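Local coordinates for protein rhizavidin (Rhizobium etli, PDB 3EW1) that binds biotin with high affinity as a dimeric member of the avidin family, at residues S16-I28 with E115-T127. Sequence-based numbering, arbitrary orientation.
Sequences SSSWQNQSGSTMI and EQGQDTFQYVPTT
The eight-stranded avidin barrel closes here, where the first strand, 15-21, pairs antiparallel with the last, 111-124. Gln-20 N donates to Gln-122 O at 2.9 Å, and Gln-122 N donates back to Gln-20 O. On the face shared by Trp-19, Asn-21, Phe-121 and Tyr-123, Tyr-123 turns its ring edge toward the face of the Trp-19 six-membered ring, planes at 78°, and its CB lies over that face, 3.7 Å from Trp-19 CZ3. Trp-19 NE1 donates to Ser-17 OG. An alanine in place of Trp-19 is likely to open a gap beside Tyr-123 CB and leave Ser-17 OG without its indole donor. The Phe-121 ring is sandwiched: Met-27 CE sits over the centre of one face, Asn-21 CB over the opposite face. Asn-21 and Asp-119 both belong to the biotin site, empty in this chain. Their direct bond, Asn-21 ND2 to Asp-119 OD2, is weak; Trp-85 also donates to that oxygen. Asn-21 OD1 accepts from Ser-23 N and Ser-25 N on opposite faces of its amide, which should fix its rotation. Gln-22 folds back, bent at chi2 (-68°). Gln-22 OE1 accepts from Thr-120 N at 2.8 Å. Gln-22 NE2 donates to Asp-119 OD1 at 2.9 Å, from above the carboxylate plane.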
ATOM      1  N   SER B  16      -0.014  -0.614  17.936  0.50 20.37           N
ATOM      2  CA  SER B  16       0.026  -2.020  17.642  0.50 20.51           C
ATOM      3  C   SER B  16      -1.402  -2.478  17.807  0.50 20.38           C
ATOM      4  O   SER B  16      -1.965  -2.321  18.883  0.50 20.56           O
ATOM      5  CB  SER B  16       0.914  -2.708  18.654  0.50 20.66           C
ATOM      6  OG  SER B  16       2.250  -2.283  18.494  0.50 21.49           O
ATOM      7  N   SER B  17      -2.026  -2.974  16.752  1.00 20.11           N
ATOM      8  CA  SER B  17      -3.462  -3.288  16.842  1.00 20.11           C
ATOM      9  C   SER B  17      -3.897  -4.364  15.883  1.00 20.87           C
ATOM     10  O   SER B  17      -3.358  -4.492  14.787  1.00 20.08           O
ATOM     11  CB  SER B  17      -4.293  -2.013  16.633  1.00 20.15           C
ATOM     12  OG  SER B  17      -3.963  -1.332  15.436  1.00 20.87           O
ATOM     13  N   SER B  18      -4.917  -5.099  16.295  1.00 20.40           N
ATOM     14  CA  SER B  18      -5.509  -6.180  15.514  1.00 20.18           C
ATOM     15  C   SER B  18      -6.905  -5.798  15.036  1.00 20.75           C
ATOM     16  O   SER B  18      -7.620  -4.999  15.701  1.00 21.22           O
ATOM     17  CB  SER B  18      -5.599  -7.441  16.363  1.00 20.59           C
ATOM     18  OG  SER B  18      -4.284  -7.809  16.773  1.00 21.38           O
ATOM     19  N   TRP B  19      -7.301  -6.394  13.918  1.00 20.96           N
ATOM     20  CA  TRP B  19      -8.479  -6.013  13.155  1.00 21.11           C
ATOM     21  C   TRP B  19      -9.051  -7.248  12.486  1.00 20.81           C
ATOM     22  O   TRP B  19      -8.290  -8.187  12.124  1.00 20.76           O
ATOM     23  CB  TRP B  19      -8.105  -4.964  12.096  1.00 21.27           C
ATOM     24  CG  TRP B  19      -7.416  -3.791  12.700  1.00 20.43           C
ATOM     25  CD1 TRP B  19      -6.098  -3.695  13.005  1.00 20.42           C
ATOM     26  CD2 TRP B  19      -8.011  -2.547  13.133  1.00 20.34           C
ATOM     27  NE1 TRP B  19      -5.821  -2.479  13.571  1.00 19.77           N
ATOM     28  CE2 TRP B  19      -6.984  -1.766  13.682  1.00 20.45           C
ATOM     29  CE3 TRP B  19      -9.310  -2.020  13.082  1.00 20.74           C
ATOM     30  CZ2 TRP B  19      -7.193  -0.496  14.186  1.00 20.16           C
ATOM     31  CZ3 TRP B  19      -9.525  -0.750  13.594  1.00 19.24           C
ATOM     32  CH2 TRP B  19      -8.476   0.004  14.145  1.00 20.40           C
ATOM     33  N   GLN B  20     -10.379  -7.273  12.361  1.00 20.50           N
ATOM     34  CA  GLN B  20     -11.104  -8.341  11.669  1.00 20.41           C
ATOM     35  C   GLN B  20     -12.079  -7.737  10.670  1.00 20.76           C
ATOM     36  O   GLN B  20     -12.865  -6.850  11.041  1.00 20.01           O
ATOM     37  CB  GLN B  20     -11.879  -9.195  12.675  1.00 21.28           C
ATOM     38  CG  GLN B  20     -12.545 -10.381  12.029  1.00 24.09           C
ATOM     39  CD  GLN B  20     -13.556 -11.024  12.939  1.00 28.71           C
ATOM     40  OE1 GLN B  20     -13.520 -12.228  13.151  1.00 30.88           O
ATOM     41  NE2 GLN B  20     -14.471 -10.216  13.489  1.00 29.52           N
ATOM     42  N   ASN B  21     -12.059  -8.169   9.408  1.00 20.71           N
ATOM     43  CA  ASN B  21     -13.084  -7.680   8.465  1.00 21.58           C
ATOM     44  C   ASN B  21     -14.338  -8.562   8.447  1.00 22.36           C
ATOM     45  O   ASN B  21     -14.411  -9.567   9.161  1.00 20.80           O
ATOM     46  CB  ASN B  21     -12.541  -7.389   7.047  1.00 22.09           C
ATOM     47  CG  ASN B  21     -12.240  -8.643   6.240  1.00 21.05           C
ATOM     48  OD1 ASN B  21     -12.675  -9.735   6.560  1.00 18.83           O
ATOM     49  ND2 ASN B  21     -11.443  -8.483   5.179  1.00 20.20           N
ATOM     50  N   GLN B  22     -15.319  -8.156   7.646  1.00 23.40           N
ATOM     51  CA  GLN B  22     -16.607  -8.840   7.561  1.00 25.69           C
ATOM     52  C   GLN B  22     -16.558 -10.271   7.008  1.00 26.62           C
ATOM     53  O   GLN B  22     -17.551 -11.028   7.118  1.00 26.65           O
ATOM     54  CB  GLN B  22     -17.582  -7.966   6.759  1.00 25.43           C
ATOM     55  CG  GLN B  22     -17.378  -7.966   5.228  1.00 28.57           C
ATOM     56  CD  GLN B  22     -16.063  -7.279   4.765  1.00 29.79           C
ATOM     57  OE1 GLN B  22     -15.652  -6.260   5.315  1.00 27.92           O
ATOM     58  NE2 GLN B  22     -15.432  -7.838   3.746  1.00 31.92           N
ATOM     59  N   SER B  23     -15.423 -10.634   6.399  1.00 26.91           N
ATOM     60  CA  SER B  23     -15.228 -11.955   5.807  1.00 27.54           C
ATOM     61  C   SER B  23     -14.480 -12.859   6.752  1.00 27.07           C
ATOM     62  O   SER B  23     -14.244 -14.064   6.456  1.00 28.44           O
ATOM     63  CB  SER B  23     -14.424 -11.839   4.513  1.00 28.98           C
ATOM     64  OG  SER B  23     -15.056 -10.996   3.578  1.00 32.16           O
ATOM     65  N   GLY B  24     -14.064 -12.287   7.880  1.00 26.22           N
ATOM     66  CA  GLY B  24     -13.346 -13.056   8.880  1.00 25.09           C
ATOM     67  C   GLY B  24     -11.841 -12.967   8.723  1.00 23.66           C
ATOM     68  O   GLY B  24     -11.089 -13.550   9.507  1.00 23.81           O
ATOM     69  N   SER B  25     -11.400 -12.204   7.730  1.00 23.45           N
ATOM     70  CA  SER B  25      -9.972 -12.005   7.565  1.00 22.71           C
ATOM     71  C   SER B  25      -9.466 -11.116   8.688  1.00 22.39           C
ATOM     72  O   SER B  25     -10.217 -10.281   9.212  1.00 22.49           O
ATOM     73  CB  SER B  25      -9.672 -11.399   6.203  1.00 23.01           C
ATOM     74  OG  SER B  25     -10.051 -12.316   5.189  1.00 24.17           O
ATOM     75  N   THR B  26      -8.225 -11.350   9.108  1.00 21.59           N
ATOM     76  CA  THR B  26      -7.617 -10.551  10.175  1.00 21.48           C
ATOM     77  C   THR B  26      -6.296  -9.919   9.737  1.00 19.78           C
ATOM     78  O   THR B  26      -5.592 -10.414   8.813  1.00 20.31           O
ATOM     79  CB  THR B  26      -7.387 -11.396  11.446  1.00 21.57           C
ATOM     80  OG1 THR B  26      -6.634 -12.572  11.097  1.00 24.71           O
ATOM     81  CG2 THR B  26      -8.720 -11.792  12.090  1.00 23.25           C
ATOM     82  N   MET B  27      -5.975  -8.790  10.345  1.00 19.66           N
ATOM     83  CA  MET B  27      -4.670  -8.229  10.172  1.00 20.03           C
ATOM     84  C   MET B  27      -4.143  -7.701  11.484  1.00 19.47           C
ATOM     85  O   MET B  27      -4.926  -7.285  12.356  1.00 18.30           O
ATOM     86  CB  MET B  27      -4.651  -7.173   9.076  1.00 20.67           C
ATOM     87  CG  MET B  27      -5.420  -5.916   9.407  1.00 20.01           C
ATOM     88  SD  MET B  27      -5.309  -4.735   8.022  1.00 21.91           S
ATOM     89  CE  MET B  27      -6.313  -3.393   8.649  1.00 19.60           C
ATOM     90  N   ILE B  28      -2.839  -7.759  11.645  1.00 19.44           N
ATOM     91  CA  ILE B  28      -2.181  -7.257  12.796  1.00 20.14           C
ATOM     92  C   ILE B  28      -1.273  -6.191  12.289  1.00 21.33           C
ATOM     93  O   ILE B  28      -0.414  -6.504  11.468  1.00 21.15           O
ATOM     94  CB  ILE B  28      -1.361  -8.353  13.506  1.00 19.23           C
ATOM     95  CG1 ILE B  28      -2.336  -9.414  14.021  1.00 22.00           C
ATOM     96  CG2 ILE B  28      -0.532  -7.707  14.640  1.00 19.40           C
ATOM     97  CD1 ILE B  28      -1.741 -10.659  14.734  1.00 21.66           C
ATOM     98  N   GLU B 115      -9.889  -6.860  -9.954  1.00 28.22           N
ATOM     99  CA  GLU B 115     -11.207  -7.005  -9.330  1.00 28.04           C
ATOM    100  C   GLU B 115     -11.339  -5.917  -8.220  1.00 27.01           C
ATOM    101  O   GLU B 115     -10.354  -5.518  -7.639  1.00 25.63           O
ATOM    102  CB  GLU B 115     -11.330  -8.412  -8.748  1.00 28.95           C
ATOM    103  CG  GLU B 115     -12.503  -8.672  -7.844  1.00 34.15           C
ATOM    104  CD  GLU B 115     -13.706  -9.242  -8.572  1.00 40.50           C
ATOM    105  OE1 GLU B 115     -14.016  -8.782  -9.697  1.00 42.65           O
ATOM    106  OE2 GLU B 115     -14.351 -10.153  -8.003  1.00 44.08           O
ATOM    107  N   GLN B 116     -12.546  -5.436  -7.947  1.00 26.65           N
ATOM    108  CA  GLN B 116     -12.748  -4.380  -6.944  1.00 27.39           C
ATOM    109  C   GLN B 116     -13.729  -4.801  -5.896  1.00 26.36           C
ATOM    110  O   GLN B 116     -14.621  -5.603  -6.167  1.00 27.38           O
ATOM    111  CB  GLN B 116     -13.301  -3.126  -7.599  1.00 27.97           C
ATOM    112  CG  GLN B 116     -12.496  -2.645  -8.796  1.00 33.08           C
ATOM    113  CD  GLN B 116     -12.919  -1.268  -9.232  1.00 37.93           C
ATOM    114  OE1 GLN B 116     -14.111  -0.991  -9.353  1.00 41.33           O
ATOM    115  NE2 GLN B 116     -11.951  -0.386  -9.448  1.00 39.20           N
ATOM    116  N   GLY B 117     -13.576  -4.235  -4.702  1.00 25.68           N
ATOM    117  CA  GLY B 117     -14.485  -4.539  -3.592  1.00 25.34           C
ATOM    118  C   GLY B 117     -14.359  -3.583  -2.425  1.00 24.73           C
ATOM    119  O   GLY B 117     -13.675  -2.577  -2.500  1.00 23.85           O
ATOM    120  N   GLN B 118     -15.035  -3.919  -1.338  1.00 25.25           N
ATOM    121  CA  GLN B 118     -14.976  -3.135  -0.127  1.00 25.33           C
ATOM    122  C   GLN B 118     -14.816  -4.042   1.068  1.00 24.62           C
ATOM    123  O   GLN B 118     -15.445  -5.108   1.134  1.00 25.49           O
ATOM    124  CB  GLN B 118     -16.269  -2.351   0.060  1.00 27.08           C
ATOM    125  CG  GLN B 118     -16.469  -1.188  -0.880  1.00 32.38           C
ATOM    126  CD  GLN B 118     -17.888  -1.184  -1.409  1.00 39.78           C
ATOM    127  OE1 GLN B 118     -18.759  -0.451  -0.922  1.00 43.34           O
ATOM    128  NE2 GLN B 118     -18.145  -2.051  -2.387  1.00 42.17           N
ATOM    129  N   ASP B 119     -14.014  -3.602   2.037  1.00 23.03           N
ATOM    130  CA  ASP B 119     -13.853  -4.312   3.308  1.00 21.85           C
ATOM    131  C   ASP B 119     -13.952  -3.277   4.409  1.00 22.05           C
ATOM    132  O   ASP B 119     -13.428  -2.180   4.263  1.00 20.67           O
ATOM    133  CB  ASP B 119     -12.456  -4.917   3.454  1.00 21.57           C
ATOM    134  CG  ASP B 119     -12.282  -6.221   2.749  1.00 22.71           C
ATOM    135  OD1 ASP B 119     -13.236  -6.789   2.190  1.00 24.86           O
ATOM    136  OD2 ASP B 119     -11.127  -6.694   2.741  1.00 21.36           O
ATOM    137  N   THR B 120     -14.585  -3.653   5.521  1.00 20.97           N
ATOM    138  CA  THR B 120     -14.565  -2.852   6.737  1.00 22.14           C
ATOM    139  C   THR B 120     -14.013  -3.705   7.864  1.00 21.40           C
ATOM    140  O   THR B 120     -14.557  -4.780   8.150  1.00 22.42           O
ATOM    141  CB  THR B 120     -15.993  -2.345   7.099  1.00 22.56           C
ATOM    142  OG1 THR B 120     -16.424  -1.467   6.064  1.00 24.83           O
ATOM    143  CG2 THR B 120     -16.017  -1.583   8.465  1.00 23.31           C
ATOM    144  N   PHE B 121     -12.966  -3.193   8.517  1.00 18.94           N
ATOM    145  CA  PHE B 121     -12.246  -3.879   9.576  1.00 19.25           C
ATOM    146  C   PHE B 121     -12.672  -3.338  10.934  1.00 20.25           C
ATOM    147  O   PHE B 121     -12.614  -2.138  11.118  1.00 21.67           O
ATOM    148  CB  PHE B 121     -10.726  -3.633   9.391  1.00 20.29           C
ATOM    149  CG  PHE B 121     -10.148  -4.295   8.174  1.00 19.58           C
ATOM    150  CD1 PHE B 121     -10.174  -3.659   6.915  1.00 15.94           C
ATOM    151  CD2 PHE B 121      -9.644  -5.566   8.253  1.00 17.10           C
ATOM    152  CE1 PHE B 121      -9.625  -4.281   5.759  1.00 17.60           C
ATOM    153  CE2 PHE B 121      -9.083  -6.186   7.083  1.00 16.17           C
ATOM    154  CZ  PHE B 121      -9.132  -5.535   5.868  1.00 18.13           C
ATOM    155  N   GLN B 122     -13.009  -4.231  11.874  1.00 20.48           N
ATOM    156  CA  GLN B 122     -13.292  -3.833  13.255  1.00 20.98           C
ATOM    157  C   GLN B 122     -12.078  -4.063  14.139  1.00 20.14           C
ATOM    158  O   GLN B 122     -11.388  -5.098  14.008  1.00 19.19           O
ATOM    159  CB  GLN B 122     -14.442  -4.680  13.827  1.00 21.19           C
ATOM    160  CG  GLN B 122     -15.692  -4.593  13.022  1.00 25.18           C
ATOM    161  CD  GLN B 122     -16.259  -3.193  12.910  1.00 28.51           C
ATOM    162  OE1 GLN B 122     -16.271  -2.426  13.875  1.00 32.00           O
ATOM    163  NE2 GLN B 122     -16.742  -2.853  11.728  1.00 31.89           N
ATOM    164  N   TYR B 123     -11.819  -3.129  15.053  1.00 20.98           N
ATOM    165  CA  TYR B 123     -10.755  -3.272  16.015  1.00 20.70           C
ATOM    166  C   TYR B 123     -11.043  -4.477  16.899  1.00 21.75           C
ATOM    167  O   TYR B 123     -12.200  -4.681  17.324  1.00 21.86           O
ATOM    168  CB  TYR B 123     -10.617  -1.987  16.854  1.00 21.67           C
ATOM    169  CG  TYR B 123      -9.673  -2.130  18.000  1.00 22.60           C
ATOM    170  CD1 TYR B 123     -10.146  -2.411  19.288  1.00 22.02           C
ATOM    171  CD2 TYR B 123      -8.292  -2.036  17.804  1.00 21.11           C
ATOM    172  CE1 TYR B 123      -9.284  -2.557  20.347  1.00 22.58           C
ATOM    173  CE2 TYR B 123      -7.403  -2.191  18.857  1.00 20.62           C
ATOM    174  CZ  TYR B 123      -7.901  -2.466  20.135  1.00 20.29           C
ATOM    175  OH  TYR B 123      -7.008  -2.610  21.209  1.00 22.20           O
ATOM    176  N   VAL B 124      -9.996  -5.257  17.178  1.00 21.41           N
ATOM    177  CA  VAL B 124     -10.059  -6.437  18.039  1.00 22.74           C
ATOM    178  C   VAL B 124      -9.175  -6.222  19.275  1.00 23.53           C
ATOM    179  O   VAL B 124      -7.969  -6.086  19.151  1.00 23.31           O
ATOM    180  CB  VAL B 124      -9.587  -7.686  17.230  1.00 23.52           C
ATOM    181  CG1 VAL B 124      -9.419  -8.908  18.120  1.00 25.89           C
ATOM    182  CG2 VAL B 124     -10.539  -7.953  16.087  1.00 23.87           C
ATOM    183  N   PRO B 125      -9.772  -6.200  20.493  1.00 24.43           N
ATOM    184  CA  PRO B 125      -8.994  -6.000  21.717  1.00 25.34           C
ATOM    185  C   PRO B 125      -8.071  -7.188  22.001  1.00 25.07           C
ATOM    186  O   PRO B 125      -8.416  -8.320  21.660  1.00 25.76           O
ATOM    187  CB  PRO B 125     -10.072  -5.908  22.816  1.00 26.08           C
ATOM    188  CG  PRO B 125     -11.368  -5.731  22.088  1.00 27.73           C
ATOM    189  CD  PRO B 125     -11.211  -6.371  20.767  1.00 26.00           C
ATOM    190  N   THR B 126      -6.911  -6.920  22.602  1.00 25.62           N
ATOM    191  CA  THR B 126      -5.945  -7.964  22.954  1.00 26.85           C
ATOM    192  C   THR B 126      -6.464  -8.841  24.078  1.00 26.96           C
ATOM    193  O   THR B 126      -7.024  -8.324  25.053  1.00 27.26           O
ATOM    194  CB  THR B 126      -4.624  -7.329  23.476  1.00 27.15           C
ATOM    195  OG1 THR B 126      -4.187  -6.297  22.572  1.00 30.87           O
ATOM    196  CG2 THR B 126      -3.550  -8.362  23.617  1.00 26.86           C
ATOM    197  N   THR B 127      -6.291 -10.148  23.949  0.50 26.04           N
ATOM    198  CA  THR B 127      -6.508 -11.044  25.072  0.50 26.15           C
ATOM    199  C   THR B 127      -5.215 -11.074  25.895  0.50 27.20           C
ATOM    200  O   THR B 127      -4.117 -11.045  25.342  0.50 26.26           O
ATOM    201  CB  THR B 127      -6.910 -12.434  24.573  0.50 25.68           C
ATOM    202  OG1 THR B 127      -8.115 -12.314  23.799  0.50 22.97           O
ATOM    203  CG2 THR B 127      -7.128 -13.402  25.735  0.50 25.64           C
TER
HETATM  204  O   HOH W   1      -4.407  -3.065  20.675  1.00 34.88           O
HETATM  205  O   HOH W   2      -5.465  -5.149  19.218  1.00 19.25           O
HETATM  206  O   HOH W   3     -13.769  -9.639   1.146  1.00 47.83           O